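Local coordinates for pesticidal crystal protein Cry2Aa (Bacillus thuringiensis serovar kurstaki, PDB 1I5P), which promotes colloid-osmotic lysis by binding to midgut epithelial cells of dipteran and lepidopteran insect larvae, at residues Asn359-Ser363 with Arg405-Phe409; Gln394-Phe398 with Arg461-Val465. One frame throughout, in Å; residues are numbered along the deposited sequence.

Interaction 1. Residues Asn359-Ser363 with Arg405-Phe409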
loop_
_atom_site.group_PDB
_atom_site.type_symbol
_atom_site.label_atom_id
_atom_site.label_comp_id
_atom_site.label_asym_id
_atom_site.label_seq_id
_atom_site.Cartn_x
_atom_site.Cartn_y
_atom_site.Cartn_z
ATOM N N ASN A 359 -22.933 9.746 -21.011
ATOM C CA ASN A 359 -24.345 9.816 -20.653
ATOM C C ASN A 359 -24.647 9.488 -19.201
ATOM O O ASN A 359 -25.785 9.171 -18.857
ATOM C CB ASN A 359 -25.170 8.895 -21.559
ATOM C CG ASN A 359 -24.562 7.510 -21.698
ATOM O OD1 ASN A 359 -23.622 7.156 -20.990
ATOM N ND2 ASN A 359 -25.108 6.715 -22.614
ATOM N N PHE A 360 -23.640 9.559 -18.344
ATOM C CA PHE A 360 -23.872 9.290 -16.935
ATOM C C PHE A 360 -22.699 9.748 -16.078
ATOM O O PHE A 360 -21.562 9.784 -16.544
ATOM C CB PHE A 360 -24.159 7.795 -16.715
ATOM C CG PHE A 360 -22.926 6.940 -16.603
ATOM C CD1 PHE A 360 -22.325 6.723 -15.367
ATOM C CD2 PHE A 360 -22.363 6.351 -17.729
ATOM C CE1 PHE A 360 -21.181 5.931 -15.253
ATOM C CE2 PHE A 360 -21.223 5.561 -17.627
ATOM C CZ PHE A 360 -20.631 5.350 -16.386
ATOM N N ASN A 361 -22.996 10.128 -14.833
ATOM C CA ASN A 361 -21.996 10.576 -13.859
ATOM C C ASN A 361 -22.239 9.864 -12.531
ATOM O O ASN A 361 -23.307 9.989 -11.927
ATOM C CB ASN A 361 -22.065 12.093 -13.642
ATOM C CG ASN A 361 -21.355 12.876 -14.734
ATOM O OD1 ASN A 361 -21.946 13.195 -15.766
ATOM N ND2 ASN A 361 -20.076 13.185 -14.513
ATOM N N CYS A 362 -21.217 9.139 -12.083
ATOM C CA CYS A 362 -21.243 8.354 -10.851
ATOM C C CYS A 362 -20.241 8.933 -9.849
ATOM O O CYS A 362 -19.046 8.980 -10.116
ATOM C CB CYS A 362 -20.888 6.904 -11.185
ATOM S SG CYS A 362 -20.548 5.825 -9.742
ATOM N N SER A 363 -20.726 9.432 -8.722
ATOM C CA SER A 363 -19.812 9.990 -7.734
ATOM C C SER A 363 -20.358 9.729 -6.348
ATOM O O SER A 363 -21.413 9.115 -6.194
ATOM C CB SER A 363 -19.657 11.498 -7.936
ATOM O OG SER A 363 -20.873 12.138 -7.621
ATOM N N ARG A 405 -24.498 3.119 -4.160
ATOM C CA ARG A 405 -23.824 2.503 -5.284
ATOM C C ARG A 405 -24.183 3.138 -6.619
ATOM O O ARG A 405 -25.323 3.508 -6.866
ATOM C CB ARG A 405 -24.170 1.015 -5.335
ATOM C CG ARG A 405 -23.525 0.255 -6.478
ATOM C CD ARG A 405 -24.101 -1.146 -6.499
ATOM N NE ARG A 405 -23.952 -1.781 -5.192
ATOM C CZ ARG A 405 -24.570 -2.895 -4.823
ATOM N NH1 ARG A 405 -25.396 -3.512 -5.657
ATOM N NH2 ARG A 405 -24.349 -3.402 -3.619
ATOM N N CYS A 406 -23.183 3.280 -7.472
ATOM C CA CYS A 406 -23.410 3.809 -8.789
ATOM C C CYS A 406 -22.349 3.254 -9.759
ATOM O O CYS A 406 -21.405 2.553 -9.362
ATOM C CB CYS A 406 -23.455 5.343 -8.741
ATOM S SG CYS A 406 -21.927 6.242 -8.294
ATOM N N GLY A 407 -22.552 3.505 -11.045
ATOM C CA GLY A 407 -21.630 2.996 -12.040
ATOM C C GLY A 407 -22.337 2.778 -13.362
ATOM O O GLY A 407 -23.468 3.223 -13.545
ATOM N N ALA A 408 -21.679 2.088 -14.287
ATOM C CA ALA A 408 -22.267 1.846 -15.595
ATOM C C ALA A 408 -23.421 0.857 -15.536
ATOM O O ALA A 408 -24.505 1.131 -16.048
ATOM C CB ALA A 408 -21.200 1.354 -16.565
ATOM N N PHE A 409 -23.199 -0.292 -14.905
ATOM C CA PHE A 409 -24.240 -1.305 -14.828
ATOM C C PHE A 409 -24.314 -2.002 -13.482
ATOM O O PHE A 409 -23.415 -1.879 -12.653
ATOM C CB PHE A 409 -24.035 -2.352 -15.923
ATOM C CG PHE A 409 -23.961 -1.776 -17.306
ATOM C CD1 PHE A 409 -22.733 -1.514 -17.900
ATOM C CD2 PHE A 409 -25.123 -1.464 -18.002
ATOM C CE1 PHE A 409 -22.661 -0.950 -19.176
ATOM C CE2 PHE A 409 -25.065 -0.899 -19.273
ATOM C CZ PHE A 409 -23.829 -0.641 -19.860
#
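A disulfide between Cys362 and Cys406 ties together two sheets of the beta-prism domain, the middle domain of this three-domain delta-endotoxin. Strand 360-363 is paired with strand 308-321 in one sheet, and strand 405-407 forms an edge of another. Their axes come within 6.1 Å and run at 141°, roughly antiparallel, but the two strands are joined through side chains and not through a ladder of backbone bonds. The SG atoms of Cys362 and Cys406 are 2.0 Å apart, and the bridge turns in the right-handed sense (chi3 81°). Its two arms leave the backbone differently: SG of Cys362 stands opposite its own backbone N (chi1 169°), carrying it toward strand 405-407, whereas SG of Cys406 is tucked between its backbone N and carbonyl carbon. The sulfurs also press on the facing main chain, Cys362 SG lying 3.3 Å from Gly407 N and Cys406 SG 3.4 Å from Ser363 N. Gly407 has backbone angles in which a CB, directed away from strand 360-363, would be jammed against the carbonyl oxygen of Cys406. Beyond the bridge the ring of Phe360 takes over, and its far end meets the main chain of Gly407 and Ala408 obliquely. Leu335 and Arg315 also touch the Phe360 side chain, and Arg315 NH1 hydrogen-bonds to the carbonyl oxygen of Ala408. Phe360 CE1 rests 3.9 Å from Gly407 C, while CZ packs 3.9 Å from Ala408 CA and 4.0 Å from the Ala408 CB methyl.

Interaction 2. Residues Gln394-Phe398 with Arg461-Val465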
loop_
_atom_site.group_PDB
_atom_site.type_symbol
_atom_site.label_atom_id
_atom_site.label_comp_id
_atom_site.label_asym_id
_atom_site.label_seq_id
_atom_site.Cartn_x
_atom_site.Cartn_y
_atom_site.Cartn_z
ATOM N N GLN A 394 -20.858 -5.658 -18.709
ATOM C CA GLN A 394 -19.766 -5.030 -17.987
ATOM C C GLN A 394 -20.413 -4.582 -16.677
ATOM O O GLN A 394 -21.640 -4.630 -16.542
ATOM C CB GLN A 394 -19.217 -3.828 -18.766
ATOM C CG GLN A 394 -17.993 -4.157 -19.617
ATOM C CD GLN A 394 -17.466 -2.950 -20.371
ATOM O OE1 GLN A 394 -17.905 -2.657 -21.480
ATOM N NE2 GLN A 394 -16.519 -2.240 -19.767
ATOM N N THR A 395 -19.604 -4.184 -15.705
ATOM C CA THR A 395 -20.128 -3.720 -14.423
ATOM C C THR A 395 -19.669 -2.276 -14.229
ATOM O O THR A 395 -20.438 -1.340 -14.438
ATOM C CB THR A 395 -19.618 -4.595 -13.247
ATOM O OG1 THR A 395 -18.237 -4.918 -13.447
ATOM C CG2 THR A 395 -20.435 -5.882 -13.140
ATOM N N GLU A 396 -18.408 -2.106 -13.852
ATOM C CA GLU A 396 -17.837 -0.785 -13.651
ATOM C C GLU A 396 -18.695 -0.016 -12.653
ATOM O O GLU A 396 -19.172 1.081 -12.951
ATOM C CB GLU A 396 -17.786 -0.023 -14.982
ATOM C CG GLU A 396 -17.356 -0.851 -16.196
ATOM C CD GLU A 396 -15.936 -1.399 -16.100
ATOM O OE1 GLU A 396 -15.156 -0.915 -15.256
ATOM O OE2 GLU A 396 -15.596 -2.308 -16.883
ATOM N N SER A 397 -18.887 -0.600 -11.472
ATOM C CA SER A 397 -19.709 0.008 -10.431
ATOM C C SER A 397 -18.912 0.259 -9.159
ATOM O O SER A 397 -17.896 -0.394 -8.911
ATOM C CB SER A 397 -20.908 -0.898 -10.131
ATOM O OG SER A 397 -21.655 -0.414 -9.034
ATOM N N PHE A 398 -19.376 1.204 -8.351
ATOM C CA PHE A 398 -18.685 1.538 -7.117
ATOM C C PHE A 398 -19.670 1.827 -5.996
ATOM O O PHE A 398 -20.787 2.290 -6.234
ATOM C CB PHE A 398 -17.764 2.745 -7.338
ATOM C CG PHE A 398 -16.780 2.566 -8.464
ATOM C CD1 PHE A 398 -17.171 2.765 -9.785
ATOM C CD2 PHE A 398 -15.469 2.159 -8.208
ATOM C CE1 PHE A 398 -16.273 2.564 -10.837
ATOM C CE2 PHE A 398 -14.567 1.956 -9.255
ATOM C CZ PHE A 398 -14.971 2.157 -10.570
ATOM N N ARG A 461 -13.809 0.528 -25.746
ATOM C CA ARG A 461 -14.231 0.083 -24.428
ATOM C C ARG A 461 -13.356 0.676 -23.333
ATOM O O ARG A 461 -12.192 1.000 -23.556
ATOM C CB ARG A 461 -14.166 -1.443 -24.346
ATOM C CG ARG A 461 -15.174 -2.177 -25.226
ATOM C CD ARG A 461 -16.564 -2.113 -24.634
ATOM N NE ARG A 461 -17.515 -2.956 -25.352
ATOM C CZ ARG A 461 -18.075 -2.645 -26.516
ATOM N NH1 ARG A 461 -17.786 -1.497 -27.113
ATOM N NH2 ARG A 461 -18.932 -3.484 -27.077
ATOM N N ALA A 462 -13.937 0.818 -22.148
ATOM C CA ALA A 462 -13.222 1.337 -20.994
ATOM C C ALA A 462 -13.387 0.335 -19.859
ATOM O O ALA A 462 -14.505 0.018 -19.469
ATOM C CB ALA A 462 -13.788 2.691 -20.582
ATOM N N TYR A 463 -12.269 -0.176 -19.353
ATOM C CA TYR A 463 -12.284 -1.125 -18.249
ATOM C C TYR A 463 -11.579 -0.449 -17.080
ATOM O O TYR A 463 -10.371 -0.231 -17.111
ATOM C CB TYR A 463 -11.576 -2.417 -18.658
ATOM C CG TYR A 463 -12.246 -3.092 -19.837
ATOM C CD1 TYR A 463 -11.677 -3.053 -21.113
ATOM C CD2 TYR A 463 -13.470 -3.741 -19.680
ATOM C CE1 TYR A 463 -12.319 -3.650 -22.207
ATOM C CE2 TYR A 463 -14.120 -4.336 -20.761
ATOM C CZ TYR A 463 -13.541 -4.290 -22.019
ATOM O OH TYR A 463 -14.201 -4.889 -23.072
ATOM N N LEU A 464 -12.352 -0.118 -16.052
ATOM C CA LEU A 464 -11.843 0.595 -14.891
ATOM C C LEU A 464 -11.028 -0.208 -13.894
ATOM O O LEU A 464 -11.179 -1.427 -13.762
ATOM C CB LEU A 464 -13.000 1.285 -14.167
ATOM C CG LEU A 464 -13.911 2.092 -15.095
ATOM C CD1 LEU A 464 -14.950 2.835 -14.278
ATOM C CD2 LEU A 464 -13.078 3.065 -15.920
ATOM N N VAL A 465 -10.163 0.518 -13.194
ATOM C CA VAL A 465 -9.275 -0.031 -12.186
ATOM C C VAL A 465 -9.487 0.759 -10.899
ATOM O O VAL A 465 -9.428 1.992 -10.905
ATOM C CB VAL A 465 -7.798 0.125 -12.631
ATOM C CG1 VAL A 465 -6.849 -0.239 -11.489
ATOM C CG2 VAL A 465 -7.536 -0.736 -13.866
#
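Glu396 turns its carboxylate onto the backbone of Leu464 from a G1 beta bulge, in which Glu396 and Ser397 both face Trp377 at the start of strand 397-400. Side chains of 394-398 reach the backbone and side chains of strand 462-469, in a different sheet of the beta prism. The tight part is buried. Bent back at chi2 (-63°), the Glu396 chain brings OE1 to Leu464 N, which donates a 3.0 Å hydrogen bond at 155° from above the carboxylate plane. Close packing flanks this bond, with Glu396 OE1 only 3.3 Å from Leu464 CG. The other oxygen, Glu396 OE2, receives a fairly straight bond from Gln394 NE2 at 3.0 Å, on its anti side but well tilted from the carboxylate plane, though near the plane of the amide. That same nitrogen makes a second, weak bond to the carbonyl oxygen of Ala462, so the Gln394 amide links the carboxylate to the strand it faces. Such bonding would probably steady a charge on the buried acid. Gln394 NE2 further lies 3.3 Å from Tyr463 CE2, the amide and ring planes being inclined at 42°; Tyr463 OH is held by Gln283. Toward the partly exposed Arg461 the fit is looser: Gln394 OE1, whose hydrogen bond goes to Leu335 N, merely approaches Arg461 CD at 3.5 Å, with amide and guanidinium nearly parallel. At the other end, where Ile311 touches both Phe398 and Leu464, the contact is apolar, and Leu464 CD1 meets the edge of the Phe398 ring in its plane, 3.7 Å from CE1.

How the interactions relate
Interactions 1 and 2 lie in the middle, beta-prism domain, their centres about 10 Å apart. Along the chain their segments alternate: 359-363, 394-398, 405-409, then 461-465. They meet in the four-stranded antiparallel sheet, where 397-400 and 405-407 are consecutive neighbours joined by backbone bonds such as Phe398 N to Cys406 O. From this sheet interaction 1 reaches strand 360-363, paired with 308-321, whereas interaction 2 reaches 462-469, the central strand of a three-stranded sheet. The four-stranded sheet thus contacts both of the others, one covalently by the disulfide and the other through buried polar and apolar packing.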